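Local coordinates for HD domain-containing protein (Aquifex aeolicus, PDB 2HEK), which binds zinc and, at separate sites, GDP, and may act as an HD-domain dGTPase, at residues Leu134-Leu139 with Glu145-Leu150; Arg64-Glu67 with Glu73-Leu76; Arg301-Phe306 with Val311-Val316; Lys35-Ala40 with Arg167-Phe172. One frame throughout, in Å; residues are numbered along the deposited sequence.

In the fold
Contacts 1 and 2 belong to one helical bundle of the HD domain and touch each other: Leu134 of contact 1 packs on Leu76 of contact 2, and the carboxylates of Glu146 and Glu73 lie close. Contact 1 is buried and combines a two-bond salt bridge with aliphatic packing; contact 2 is only partly buried, with a lysine chain laid over a cysteine. Contact 4 is also buried but lies beside the zinc site, where a loop meets helix 160-173 through Gln36 and Leu37, with a glycerol apparently between Gln36 and Asp169. Contact 3, apolar and partly buried, lies across the chain's centre, about 43 Å from contact 1 between centres, where a helix covers a sheet.

Contact 1. Residues Leu134-Leu139 with Glu145-Leu150; sequences LVRITL and EEEKLL
Arg136 grips Glu147 side-on, with NE and one terminal nitrogen each taking a different carboxylate oxygen. Arg136 NE reaches Glu147 OE1 at 2.8 Å, and Arg136 NH2 reaches Glu147 OE2 at 2.9 Å, both nearly straight. The two oxygens are met on their syn sides and lie in the guanidinium plane, although the planes of the two groups are 30° apart. A bend in the arginine chain (chi3 -67°) presents this edge, while Glu147 extends fully beyond CG to meet it. Next to the ion pair the contact is aliphatic: Ile137 CD1 meets Leu150 CD1 at 3.8 Å, and Ile137 CG1 lies 3.8 Å from Glu147 O. Farther out, the backbone N of Glu143, in the short loop joining the helices, donates to Glu147 OE1, and Ser151 OG bonds to Ile137 O. Ala80 of helix 74-82 packs on Ile137, whose side chain is about 13 Å from the bound zinc. The axes of segments 134-139 and 145-150, on the consecutive HD-domain helices 128-139 and 145-155, approach to 8.9 Å and cross at -47°. A methionine in place of Arg136 would probably leave the buried Glu147 carboxylate without its close, two-bond partner and less fixed in rotation. The paired bonds from the arginine, with the one from Glu143 N, are likely to offset the cost of burying the acid beside hydrocarbon.

Contact 2. Residues Arg64-Glu67 with Glu73-Leu76; sequences RICE and EKEL
Lys74 lays its aliphatic chain over Cys66, bringing its CG to 3.6 Å from Cys66 CB and its CD to 3.8 Å from the same atom. The lysine leaves its helix with CG opposite the backbone N (chi1 175°), and a turn at chi3 (60°) then carries the ammonium toward Glu67. Cys66 contributes mainly its CB; the sulfur stays farther off, with Cys66 SG 4.1 Å from Lys74 CA. Cys66 also packs on Val71 of the connecting loop. Glu67 stands at the margin, its CG 4.0 Å from Lys74 NZ, and the charges remain slightly too far apart for a salt bridge, with Glu67 OE2 4.1 Å from Lys74 NZ. The contact closes the short loop between helix 51-69 and helix 74-82 of the HD domain, whose second helix begins just after the N-cap residue Glu73. A serine in place of Lys74 would probably uncover the Cys66 methylene and take away the positive charge near Glu67. The pairing is one of hydrocarbon packing inside and loose electrostatics outside: the methylenes shield the cysteine, and between the lysine and Glu67 there is probably no more than a weak, undirected attraction.

Contact 3. Residues Arg301-Phe306 with Val311-Val316; sequences RLLEKF and VRFDEV
Leu302 and Leu303 press their CD2 methyls against Val311 and Phe313, as helix 292-305 covers strand 311-318. The arrangement is a beta-alpha-beta crossover: strand 284-289 leads into the helix and the helix into strand 311-318, which runs parallel to the first with strand 349-356 between them. Helix and strand segments are nearly antiparallel, at 159°, with axes 10.9 Å apart. Val311 is the forked knob of the interface. Its CG1 meets Leu302 CD2 tip to tip at 3.9 Å, while its CG2, placed between the backbone N and the carbonyl carbon, touches Leu303 CD2 at 3.8 Å. Each branch of the valine is thus matched to a different leucine. The second bump is the Phe313 ring, two residues along the strand and on the same face. It comes toward Leu303 from the opposite direction, and the leucine methyl sits at the edge of the ring, near its plane. Leu302 is only marginal to this ring but also packs on Ile354 of strand 349-356, which carries the covering into the middle of the sheet. Phe295, earlier in the helix, touches Phe313 too, and Lys299 makes a cation-pi contact with it. Leu303 CD2 therefore rests in the notch between valine and phenylalanine, 4.0 Å from Phe313 CZ.

Contact 4. Residues Lys35-Ala40 with Arg167-Phe172; sequences KQLGLA and RRDAYF. With GOL (glycerol), chain L.
The Gln36 amide and the Asp169 carboxylate stand with their planes 45° apart, and the hydroxyl of a glycerol, probably from the crystallisation liquor, is set between them. Gln36 NE2 donates to glycerol O1 at 2.9 Å in a nearly straight bond (166°). The same O1 appears to donate to Asp169 OD2, but the modelled position of that oxygen is doubtful because it crowds a glycerol carbon. Between the residues themselves the touch is through carbon: Gln36 CG lies 3.6 Å from Asp169 OD1, and Leu37 CD2 packs 3.8 Å from Asp169 CG. A bend at chi2 (76°) turns the glutamine amide toward the glycerol. Gln36 lies by the HD-domain metal site, its side chain about 5 Å from the zinc and touching the zinc ligand His54; helix 160-173 also carries the ligand Asp161. Loop 35-40 is shaped by a type I turn at Lys35-Gly38 and a type II' turn at Leu37-Ala40, where Gly38 takes a positive phi. Tyr221 of helix 203-221 packs on Leu37, and its OH also appears to bond to the same Asp169 OD2. One turn beyond Asp169, Phe172 stacks on His49, and its ring meets Phe172 of the second subunit.

Contact 1. Residues Leu134-Leu139 with Glu145-Leu150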
loop_
_atom_site.group_PDB
_atom_site.type_symbol
_atom_site.label_atom_id
_atom_site.label_comp_id
_atom_site.label_asym_id
_atom_site.label_seq_id
_atom_site.Cartn_x
_atom_site.Cartn_y
_atom_site.Cartn_z
ATOM N N LEU A 134 -27.421 -22.681 12.940
ATOM C CA LEU A 134 -26.743 -21.380 12.917
ATOM C C LEU A 134 -26.197 -20.995 14.299
ATOM O O LEU A 134 -25.055 -20.568 14.425
ATOM C CB LEU A 134 -27.687 -20.288 12.402
ATOM C CG LEU A 134 -27.103 -18.861 12.256
ATOM C CD1 LEU A 134 -27.933 -18.140 11.228
ATOM C CD2 LEU A 134 -27.174 -18.103 13.552
ATOM N N VAL A 135 -27.013 -21.135 15.330
ATOM C CA VAL A 135 -26.570 -20.832 16.701
ATOM C C VAL A 135 -25.355 -21.673 17.136
ATOM O O VAL A 135 -24.375 -21.145 17.642
ATOM C CB VAL A 135 -27.719 -20.985 17.715
ATOM C CG1 VAL A 135 -27.158 -20.968 19.153
ATOM C CG2 VAL A 135 -28.748 -19.877 17.503
ATOM N N ARG A 136 -25.408 -22.979 16.918
ATOM C CA ARG A 136 -24.291 -23.874 17.259
ATOM C C ARG A 136 -23.031 -23.527 16.482
ATOM O O ARG A 136 -21.950 -23.511 17.037
ATOM C CB ARG A 136 -24.679 -25.346 16.989
ATOM C CG ARG A 136 -25.614 -25.899 18.073
ATOM C CD ARG A 136 -25.749 -27.439 18.060
ATOM N NE ARG A 136 -26.419 -27.927 16.858
ATOM C CZ ARG A 136 -27.754 -27.997 16.740
ATOM N NH1 ARG A 136 -28.541 -27.584 17.716
ATOM N NH2 ARG A 136 -28.292 -28.445 15.645
ATOM N N ILE A 137 -23.192 -23.303 15.188
ATOM C CA ILE A 137 -22.109 -22.961 14.294
ATOM C C ILE A 137 -21.432 -21.670 14.786
ATOM O O ILE A 137 -20.201 -21.622 14.961
ATOM C CB ILE A 137 -22.626 -22.845 12.847
ATOM C CG1 ILE A 137 -22.941 -24.250 12.319
ATOM C CG2 ILE A 137 -21.588 -22.099 11.880
ATOM C CD1 ILE A 137 -23.860 -24.256 11.159
ATOM N N THR A 138 -22.237 -20.656 15.075
ATOM C CA THR A 138 -21.672 -19.391 15.501
ATOM C C THR A 138 -21.026 -19.444 16.890
ATOM O O THR A 138 -20.104 -18.682 17.165
ATOM C CB THR A 138 -22.653 -18.197 15.366
ATOM O OG1 THR A 138 -21.877 -17.013 15.119
ATOM C CG2 THR A 138 -23.520 -18.015 16.626
ATOM N N LEU A 139 -21.488 -20.337 17.765
ATOM C CA LEU A 139 -20.891 -20.414 19.095
ATOM C C LEU A 139 -19.730 -21.372 19.159
ATOM O O LEU A 139 -19.134 -21.538 20.221
ATOM C CB LEU A 139 -21.919 -20.818 20.150
ATOM C CG LEU A 139 -23.126 -19.914 20.302
ATOM C CD1 LEU A 139 -24.045 -20.502 21.364
ATOM C CD2 LEU A 139 -22.693 -18.528 20.670
ATOM N N GLU A 145 -20.696 -33.413 11.904
ATOM C CA GLU A 145 -19.521 -33.079 11.091
ATOM C C GLU A 145 -19.741 -31.913 10.128
ATOM O O GLU A 145 -18.834 -31.132 9.898
ATOM C CB GLU A 145 -19.024 -34.306 10.345
ATOM C CG GLU A 145 -18.399 -35.362 11.260
ATOM C CD GLU A 145 -17.366 -34.788 12.233
ATOM O OE1 GLU A 145 -16.252 -34.393 11.789
ATOM O OE2 GLU A 145 -17.674 -34.735 13.449
ATOM N N GLU A 146 -20.946 -31.790 9.568
ATOM C CA GLU A 146 -21.285 -30.624 8.757
ATOM C C GLU A 146 -21.212 -29.368 9.615
ATOM O O GLU A 146 -20.590 -28.389 9.212
ATOM C CB GLU A 146 -22.664 -30.771 8.099
ATOM C CG GLU A 146 -23.174 -29.526 7.315
ATOM C CD GLU A 146 -22.388 -29.161 6.027
ATOM O OE1 GLU A 146 -21.257 -29.663 5.776
ATOM O OE2 GLU A 146 -22.918 -28.328 5.257
ATOM N N GLU A 147 -21.826 -29.400 10.798
ATOM C CA GLU A 147 -21.804 -28.249 11.664
ATOM C C GLU A 147 -20.372 -27.910 12.067
ATOM O O GLU A 147 -20.043 -26.737 12.183
ATOM C CB GLU A 147 -22.651 -28.443 12.889
ATOM C CG GLU A 147 -24.194 -28.423 12.611
ATOM C CD GLU A 147 -25.013 -28.730 13.874
ATOM O OE1 GLU A 147 -24.468 -28.595 14.990
ATOM O OE2 GLU A 147 -26.215 -29.097 13.764
ATOM N N LYS A 148 -19.537 -28.926 12.273
ATOM C CA LYS A 148 -18.149 -28.690 12.677
ATOM C C LYS A 148 -17.360 -28.008 11.557
ATOM O O LYS A 148 -16.638 -27.054 11.826
ATOM C CB LYS A 148 -17.449 -29.974 13.158
ATOM C CG LYS A 148 -15.984 -29.765 13.621
ATOM C CD LYS A 148 -15.339 -31.099 13.968
ATOM C CE LYS A 148 -13.939 -30.950 14.550
ATOM N NZ LYS A 148 -13.364 -32.330 14.922
ATOM N N LEU A 149 -17.504 -28.473 10.317
ATOM C CA LEU A 149 -16.830 -27.810 9.193
ATOM C C LEU A 149 -17.244 -26.333 9.102
ATOM O O LEU A 149 -16.401 -25.447 8.924
ATOM C CB LEU A 149 -17.126 -28.519 7.850
ATOM C CG LEU A 149 -16.650 -27.843 6.558
ATOM C CD1 LEU A 149 -15.105 -27.737 6.517
ATOM C CD2 LEU A 149 -17.149 -28.576 5.319
ATOM N N LEU A 150 -18.549 -26.080 9.194
ATOM C CA LEU A 150 -19.063 -24.738 9.021
ATOM C C LEU A 150 -18.588 -23.866 10.151
ATOM O O LEU A 150 -18.206 -22.714 9.916
ATOM C CB LEU A 150 -20.620 -24.727 8.907
ATOM C CG LEU A 150 -21.220 -25.425 7.672
ATOM C CD1 LEU A 150 -22.740 -25.244 7.619
ATOM C CD2 LEU A 150 -20.589 -24.861 6.380
#

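Contact 2. Residues Arg64-Glu67 with Glu73-Leu76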
loop_
_atom_site.group_PDB
_atom_site.type_symbol
_atom_site.label_atom_id
_atom_site.label_comp_id
_atom_site.label_asym_id
_atom_site.label_seq_id
_atom_site.Cartn_x
_atom_site.Cartn_y
_atom_site.Cartn_z
ATOM N N ARG A 64 -16.033 -15.186 1.136
ATOM C CA ARG A 64 -14.833 -15.491 0.378
ATOM C C ARG A 64 -14.365 -16.917 0.631
ATOM O O ARG A 64 -14.060 -17.665 -0.316
ATOM C CB ARG A 64 -13.717 -14.485 0.744
ATOM C CG ARG A 64 -13.918 -13.088 0.169
ATOM C CD ARG A 64 -13.534 -13.036 -1.315
ATOM N NE ARG A 64 -13.482 -11.660 -1.839
ATOM C CZ ARG A 64 -14.502 -11.021 -2.418
ATOM N NH1 ARG A 64 -15.680 -11.619 -2.567
ATOM N NH2 ARG A 64 -14.343 -9.771 -2.856
ATOM N N ILE A 65 -14.308 -17.316 1.900
ATOM C CA ILE A 65 -13.821 -18.665 2.239
ATOM C C ILE A 65 -14.794 -19.736 1.693
ATOM O O ILE A 65 -14.354 -20.754 1.167
ATOM C CB ILE A 65 -13.656 -18.863 3.766
ATOM C CG1 ILE A 65 -12.503 -17.995 4.339
ATOM C CG2 ILE A 65 -13.436 -20.359 4.101
ATOM C CD1 ILE A 65 -12.534 -17.854 5.887
ATOM N N CYS A 66 -16.103 -19.505 1.814
ATOM C CA CYS A 66 -17.109 -20.428 1.220
ATOM C C CYS A 66 -16.941 -20.546 -0.304
ATOM O O CYS A 66 -17.046 -21.646 -0.870
ATOM C CB CYS A 66 -18.531 -19.966 1.555
ATOM S SG CYS A 66 -18.911 -20.242 3.283
ATOM N N GLU A 67 -16.694 -19.425 -0.969
ATOM C CA GLU A 67 -16.355 -19.433 -2.408
ATOM C C GLU A 67 -15.115 -20.277 -2.749
ATOM O O GLU A 67 -15.139 -21.078 -3.702
ATOM C CB GLU A 67 -16.250 -18.003 -2.974
ATOM C CG GLU A 67 -17.591 -17.285 -3.019
ATOM C CD GLU A 67 -17.527 -15.763 -3.313
ATOM O OE1 GLU A 67 -16.414 -15.187 -3.449
ATOM O OE2 GLU A 67 -18.624 -15.136 -3.382
ATOM N N GLU A 73 -23.676 -24.817 1.998
ATOM C CA GLU A 73 -24.528 -24.002 2.852
ATOM C C GLU A 73 -23.914 -22.623 3.069
ATOM O O GLU A 73 -23.766 -22.183 4.205
ATOM C CB GLU A 73 -24.726 -24.697 4.215
ATOM C CG GLU A 73 -25.315 -26.147 4.148
ATOM C CD GLU A 73 -25.835 -26.557 5.504
ATOM O OE1 GLU A 73 -26.852 -25.971 5.952
ATOM O OE2 GLU A 73 -25.198 -27.405 6.167
ATOM N N LYS A 74 -23.529 -21.966 1.988
ATOM C CA LYS A 74 -22.831 -20.671 2.070
ATOM C C LYS A 74 -23.655 -19.597 2.790
ATOM O O LYS A 74 -23.156 -18.921 3.698
ATOM C CB LYS A 74 -22.419 -20.215 0.663
ATOM C CG LYS A 74 -21.773 -18.794 0.599
ATOM C CD LYS A 74 -21.144 -18.499 -0.780
ATOM C CE LYS A 74 -22.159 -18.554 -1.919
ATOM N NZ LYS A 74 -21.589 -17.907 -3.157
ATOM N N GLU A 75 -24.917 -19.431 2.418
ATOM C CA GLU A 75 -25.680 -18.322 3.009
ATOM C C GLU A 75 -25.805 -18.492 4.512
ATOM O O GLU A 75 -25.691 -17.531 5.275
ATOM C CB GLU A 75 -27.052 -18.143 2.346
ATOM C CG GLU A 75 -27.891 -16.988 2.976
ATOM C CD GLU A 75 -27.307 -15.575 2.738
ATOM O OE1 GLU A 75 -26.272 -15.414 2.016
ATOM O OE2 GLU A 75 -27.915 -14.626 3.267
ATOM N N LEU A 76 -25.977 -19.731 4.955
ATOM C CA LEU A 76 -26.232 -19.948 6.376
ATOM C C LEU A 76 -24.975 -19.632 7.186
ATOM O O LEU A 76 -25.062 -19.035 8.255
ATOM C CB LEU A 76 -26.678 -21.398 6.637
ATOM C CG LEU A 76 -26.914 -21.692 8.109
ATOM C CD1 LEU A 76 -28.195 -20.974 8.563
ATOM C CD2 LEU A 76 -27.007 -23.187 8.344
#

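Contact 3. Residues Arg301-Phe306 with Val311-Val316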
loop_
_atom_site.group_PDB
_atom_site.type_symbol
_atom_site.label_atom_id
_atom_site.label_comp_id
_atom_site.label_asym_id
_atom_site.label_seq_id
_atom_site.Cartn_x
_atom_site.Cartn_y
_atom_site.Cartn_z
ATOM N N ARG A 301 8.762 -9.591 47.702
ATOM C CA ARG A 301 9.380 -8.437 48.339
ATOM C C ARG A 301 8.430 -7.243 48.390
ATOM O O ARG A 301 8.415 -6.492 49.373
ATOM C CB ARG A 301 10.677 -8.058 47.612
ATOM C CG ARG A 301 11.229 -6.658 47.925
ATOM C CD ARG A 301 11.941 -6.558 49.302
ATOM N NE ARG A 301 13.230 -7.261 49.333
ATOM C CZ ARG A 301 13.848 -7.656 50.444
ATOM N NH1 ARG A 301 13.303 -7.421 51.636
ATOM N NH2 ARG A 301 15.013 -8.293 50.365
ATOM N N LEU A 302 7.636 -7.080 47.328
ATOM C CA LEU A 302 6.721 -5.960 47.197
ATOM C C LEU A 302 5.579 -6.088 48.176
ATOM O O LEU A 302 5.243 -5.116 48.848
ATOM C CB LEU A 302 6.175 -5.881 45.767
ATOM C CG LEU A 302 5.411 -4.634 45.336
ATOM C CD1 LEU A 302 6.290 -3.390 45.411
ATOM C CD2 LEU A 302 4.916 -4.848 43.918
ATOM N N LEU A 303 4.976 -7.272 48.253
ATOM C CA LEU A 303 3.871 -7.492 49.172
ATOM C C LEU A 303 4.317 -7.550 50.649
ATOM O O LEU A 303 3.478 -7.676 51.550
ATOM C CB LEU A 303 3.073 -8.741 48.795
ATOM C CG LEU A 303 2.179 -8.714 47.547
ATOM C CD1 LEU A 303 1.304 -9.956 47.513
ATOM C CD2 LEU A 303 1.308 -7.470 47.486
ATOM N N GLU A 304 5.625 -7.463 50.890
ATOM C CA GLU A 304 6.139 -7.336 52.247
ATOM C C GLU A 304 5.949 -5.905 52.714
ATOM O O GLU A 304 5.572 -5.667 53.861
ATOM C CB GLU A 304 7.627 -7.709 52.316
ATOM C CG GLU A 304 7.918 -9.220 52.372
ATOM C CD GLU A 304 9.405 -9.548 52.212
ATOM O OE1 GLU A 304 10.240 -8.623 52.346
ATOM O OE2 GLU A 304 9.739 -10.730 51.946
ATOM N N LYS A 305 6.189 -4.966 51.799
ATOM C CA LYS A 305 6.253 -3.539 52.115
ATOM C C LYS A 305 4.965 -2.739 51.870
ATOM O O LYS A 305 4.678 -1.799 52.612
ATOM C CB LYS A 305 7.417 -2.882 51.368
ATOM C CG LYS A 305 8.791 -3.321 51.847
ATOM C CD LYS A 305 9.879 -2.386 51.329
ATOM C CE LYS A 305 11.232 -2.669 51.992
ATOM N NZ LYS A 305 12.062 -3.638 51.216
ATOM N N PHE A 306 4.202 -3.106 50.839
ATOM C CA PHE A 306 3.017 -2.347 50.426
ATOM C C PHE A 306 1.744 -3.189 50.542
ATOM O O PHE A 306 1.806 -4.421 50.456
ATOM C CB PHE A 306 3.193 -1.837 48.998
ATOM C CG PHE A 306 4.463 -1.057 48.781
ATOM C CD1 PHE A 306 5.641 -1.701 48.423
ATOM C CD2 PHE A 306 4.478 0.327 48.922
ATOM C CE1 PHE A 306 6.816 -0.983 48.218
ATOM C CE2 PHE A 306 5.648 1.052 48.714
ATOM C CZ PHE A 306 6.819 0.392 48.369
ATOM N N VAL A 311 -1.502 -2.478 44.475
ATOM C CA VAL A 311 -0.725 -3.159 43.440
ATOM C C VAL A 311 -1.621 -4.037 42.607
ATOM O O VAL A 311 -2.654 -4.525 43.087
ATOM C CB VAL A 311 0.430 -4.033 44.028
ATOM C CG1 VAL A 311 1.496 -3.166 44.709
ATOM C CG2 VAL A 311 -0.123 -5.077 44.973
ATOM N N ARG A 312 -1.217 -4.263 41.353
ATOM C CA ARG A 312 -1.912 -5.239 40.520
ATOM C C ARG A 312 -0.901 -6.121 39.798
ATOM O O ARG A 312 0.188 -5.676 39.492
ATOM C CB ARG A 312 -2.851 -4.537 39.528
ATOM C CG ARG A 312 -3.985 -3.768 40.213
ATOM C CD ARG A 312 -5.037 -4.730 40.774
ATOM N NE ARG A 312 -6.212 -4.036 41.290
ATOM C CZ ARG A 312 -6.219 -3.255 42.372
ATOM N NH1 ARG A 312 -5.098 -3.034 43.053
ATOM N NH2 ARG A 312 -7.356 -2.679 42.761
ATOM N N PHE A 313 -1.267 -7.377 39.573
ATOM C CA PHE A 313 -0.398 -8.338 38.899
ATOM C C PHE A 313 -1.098 -8.800 37.624
ATOM O O PHE A 313 -2.329 -8.833 37.554
ATOM C CB PHE A 313 -0.053 -9.513 39.836
ATOM C CG PHE A 313 0.521 -9.067 41.141
ATOM C CD1 PHE A 313 -0.280 -8.985 42.278
ATOM C CD2 PHE A 313 1.845 -8.663 41.222
ATOM C CE1 PHE A 313 0.240 -8.534 43.490
ATOM C CE2 PHE A 313 2.383 -8.196 42.428
ATOM C CZ PHE A 313 1.584 -8.132 43.563
ATOM N N ASP A 314 -0.323 -9.133 36.605
ATOM C CA ASP A 314 -0.928 -9.630 35.385
ATOM C C ASP A 314 -0.001 -10.669 34.802
ATOM O O ASP A 314 1.191 -10.419 34.672
ATOM C CB ASP A 314 -1.165 -8.480 34.390
ATOM C CG ASP A 314 -2.079 -8.884 33.235
ATOM O OD1 ASP A 314 -3.018 -9.673 33.455
ATOM O OD2 ASP A 314 -1.859 -8.427 32.094
ATOM N N GLU A 315 -0.551 -11.841 34.485
ATOM C CA GLU A 315 0.220 -12.911 33.852
ATOM C C GLU A 315 -0.390 -13.215 32.500
ATOM O O GLU A 315 -1.567 -13.556 32.398
ATOM C CB GLU A 315 0.238 -14.176 34.727
ATOM C CG GLU A 315 0.864 -13.945 36.123
ATOM C CD GLU A 315 0.944 -15.212 37.003
ATOM O OE1 GLU A 315 0.801 -16.341 36.488
ATOM O OE2 GLU A 315 1.177 -15.071 38.222
ATOM N N VAL A 316 0.418 -13.056 31.460
ATOM C CA VAL A 316 0.004 -13.387 30.088
ATOM C C VAL A 316 0.855 -14.535 29.529
ATOM O O VAL A 316 2.080 -14.437 29.457
ATOM C CB VAL A 316 0.152 -12.172 29.183
ATOM C CG1 VAL A 316 0.042 -12.601 27.769
ATOM C CG2 VAL A 316 -0.890 -11.136 29.523
#

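Contact 4. Residues Lys35-Ala40 with Arg167-Phe172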
loop_
_atom_site.group_PDB
_atom_site.type_symbol
_atom_site.label_atom_id
_atom_site.label_comp_id
_atom_site.label_asym_id
_atom_site.label_seq_id
_atom_site.Cartn_x
_atom_site.Cartn_y
_atom_site.Cartn_z
ATOM N N LYS A 35 -16.910 -0.356 20.788
ATOM C CA LYS A 35 -15.594 -0.444 20.163
ATOM C C LYS A 35 -15.060 -1.856 20.232
ATOM O O LYS A 35 -15.157 -2.521 21.278
ATOM C CB LYS A 35 -14.598 0.513 20.836
ATOM C CG LYS A 35 -14.847 1.996 20.472
ATOM C CD LYS A 35 -13.712 2.900 20.987
ATOM C CE LYS A 35 -14.175 4.357 21.201
ATOM N NZ LYS A 35 -15.293 4.431 22.237
ATOM N N GLN A 36 -14.501 -2.304 19.113
ATOM C CA GLN A 36 -13.934 -3.619 18.968
ATOM C C GLN A 36 -12.910 -3.872 20.063
ATOM O O GLN A 36 -12.891 -4.959 20.662
ATOM C CB GLN A 36 -13.292 -3.746 17.579
ATOM C CG GLN A 36 -12.585 -5.082 17.317
ATOM C CD GLN A 36 -13.576 -6.221 17.043
ATOM O OE1 GLN A 36 -14.773 -5.991 16.822
ATOM N NE2 GLN A 36 -13.082 -7.456 17.087
ATOM N N LEU A 37 -12.085 -2.865 20.358
ATOM C CA LEU A 37 -10.975 -3.036 21.289
ATOM C C LEU A 37 -11.145 -2.320 22.636
ATOM O O LEU A 37 -10.174 -2.136 23.348
ATOM C CB LEU A 37 -9.646 -2.617 20.623
ATOM C CG LEU A 37 -9.159 -3.406 19.407
ATOM C CD1 LEU A 37 -7.796 -2.861 18.898
ATOM C CD2 LEU A 37 -8.979 -4.883 19.735
ATOM N N GLY A 38 -12.373 -1.944 22.987
ATOM C CA GLY A 38 -12.669 -1.435 24.306
ATOM C C GLY A 38 -11.983 -0.122 24.527
ATOM O O GLY A 38 -12.253 0.833 23.823
ATOM N N LEU A 39 -11.080 -0.098 25.505
ATOM C CA LEU A 39 -10.325 1.102 25.898
ATOM C C LEU A 39 -8.980 1.234 25.215
ATOM O O LEU A 39 -8.236 2.127 25.557
ATOM C CB LEU A 39 -10.076 1.117 27.434
ATOM C CG LEU A 39 -11.329 1.212 28.306
ATOM C CD1 LEU A 39 -10.978 0.947 29.771
ATOM C CD2 LEU A 39 -12.005 2.574 28.153
ATOM N N ALA A 40 -8.645 0.359 24.264
ATOM C CA ALA A 40 -7.349 0.460 23.626
ATOM C C ALA A 40 -7.126 1.837 22.981
ATOM O O ALA A 40 -5.985 2.236 22.783
ATOM C CB ALA A 40 -7.172 -0.648 22.566
ATOM N N ARG A 167 -6.630 -8.186 10.834
ATOM C CA ARG A 167 -6.436 -7.147 9.783
ATOM C C ARG A 167 -7.041 -5.791 10.156
ATOM O O ARG A 167 -6.430 -4.725 9.943
ATOM C CB ARG A 167 -6.963 -7.652 8.414
ATOM C CG ARG A 167 -6.868 -6.643 7.201
ATOM C CD ARG A 167 -7.278 -7.243 5.697
ATOM N NE ARG A 167 -6.834 -6.272 4.711
ATOM C CZ ARG A 167 -6.759 -6.538 3.429
ATOM N NH1 ARG A 167 -7.088 -7.753 2.987
ATOM N NH2 ARG A 167 -6.334 -5.611 2.596
ATOM N N ARG A 168 -8.261 -5.780 10.681
ATOM C CA ARG A 168 -8.900 -4.520 11.017
ATOM C C ARG A 168 -8.185 -3.831 12.215
ATOM O O ARG A 168 -7.977 -2.599 12.214
ATOM C CB ARG A 168 -10.407 -4.767 11.320
ATOM C CG ARG A 168 -11.274 -3.478 11.518
ATOM C CD ARG A 168 -12.825 -3.800 11.631
ATOM N NE ARG A 168 -13.187 -4.654 10.492
ATOM C CZ ARG A 168 -13.505 -4.205 9.286
ATOM N NH1 ARG A 168 -13.608 -2.893 9.046
ATOM N NH2 ARG A 168 -13.717 -5.073 8.321
ATOM N N ASP A 169 -7.827 -4.622 13.239
ATOM C CA ASP A 169 -7.105 -4.104 14.402
ATOM C C ASP A 169 -5.788 -3.488 13.939
ATOM O O ASP A 169 -5.455 -2.398 14.376
ATOM C CB ASP A 169 -6.868 -5.194 15.462
ATOM C CG ASP A 169 -8.178 -5.698 16.112
ATOM O OD1 ASP A 169 -9.249 -5.109 15.887
ATOM O OD2 ASP A 169 -8.135 -6.702 16.848
ATOM N N ALA A 170 -5.085 -4.145 13.009
ATOM C CA ALA A 170 -3.786 -3.636 12.515
ATOM C C ALA A 170 -4.020 -2.340 11.752
ATOM O O ALA A 170 -3.279 -1.401 11.898
ATOM C CB ALA A 170 -3.132 -4.634 11.600
ATOM N N TYR A 171 -5.059 -2.309 10.923
ATOM C CA TYR A 171 -5.351 -1.169 10.054
ATOM C C TYR A 171 -5.658 0.068 10.891
ATOM O O TYR A 171 -5.181 1.159 10.594
ATOM C CB TYR A 171 -6.567 -1.506 9.156
ATOM C CG TYR A 171 -6.887 -0.451 8.121
ATOM C CD1 TYR A 171 -6.246 -0.467 6.871
ATOM C CD2 TYR A 171 -7.868 0.551 8.378
ATOM C CE1 TYR A 171 -6.528 0.518 5.894
ATOM C CE2 TYR A 171 -8.208 1.500 7.395
ATOM C CZ TYR A 171 -7.505 1.463 6.148
ATOM O OH TYR A 171 -7.749 2.408 5.170
ATOM N N PHE A 172 -6.460 -0.083 11.935
ATOM C CA PHE A 172 -6.864 1.082 12.736
ATOM C C PHE A 172 -5.857 1.418 13.828
ATOM O O PHE A 172 -5.674 2.584 14.143
ATOM C CB PHE A 172 -8.244 0.879 13.391
ATOM C CG PHE A 172 -9.397 1.007 12.424
ATOM C CD1 PHE A 172 -9.743 -0.044 11.580
ATOM C CD2 PHE A 172 -10.155 2.166 12.378
ATOM C CE1 PHE A 172 -10.797 0.063 10.675
ATOM C CE2 PHE A 172 -11.249 2.274 11.451
ATOM C CZ PHE A 172 -11.528 1.212 10.589
HETATM C C1 GOL L . -9.364 -8.246 18.824
HETATM O O1 GOL L . -10.296 -7.573 17.986
HETATM C C2 GOL L . -10.000 -9.511 19.321
HETATM O O2 GOL L . -11.330 -9.179 19.654
HETATM C C3 GOL L . -9.179 -10.174 20.455
HETATM O O3 GOL L . -9.193 -9.471 21.702
#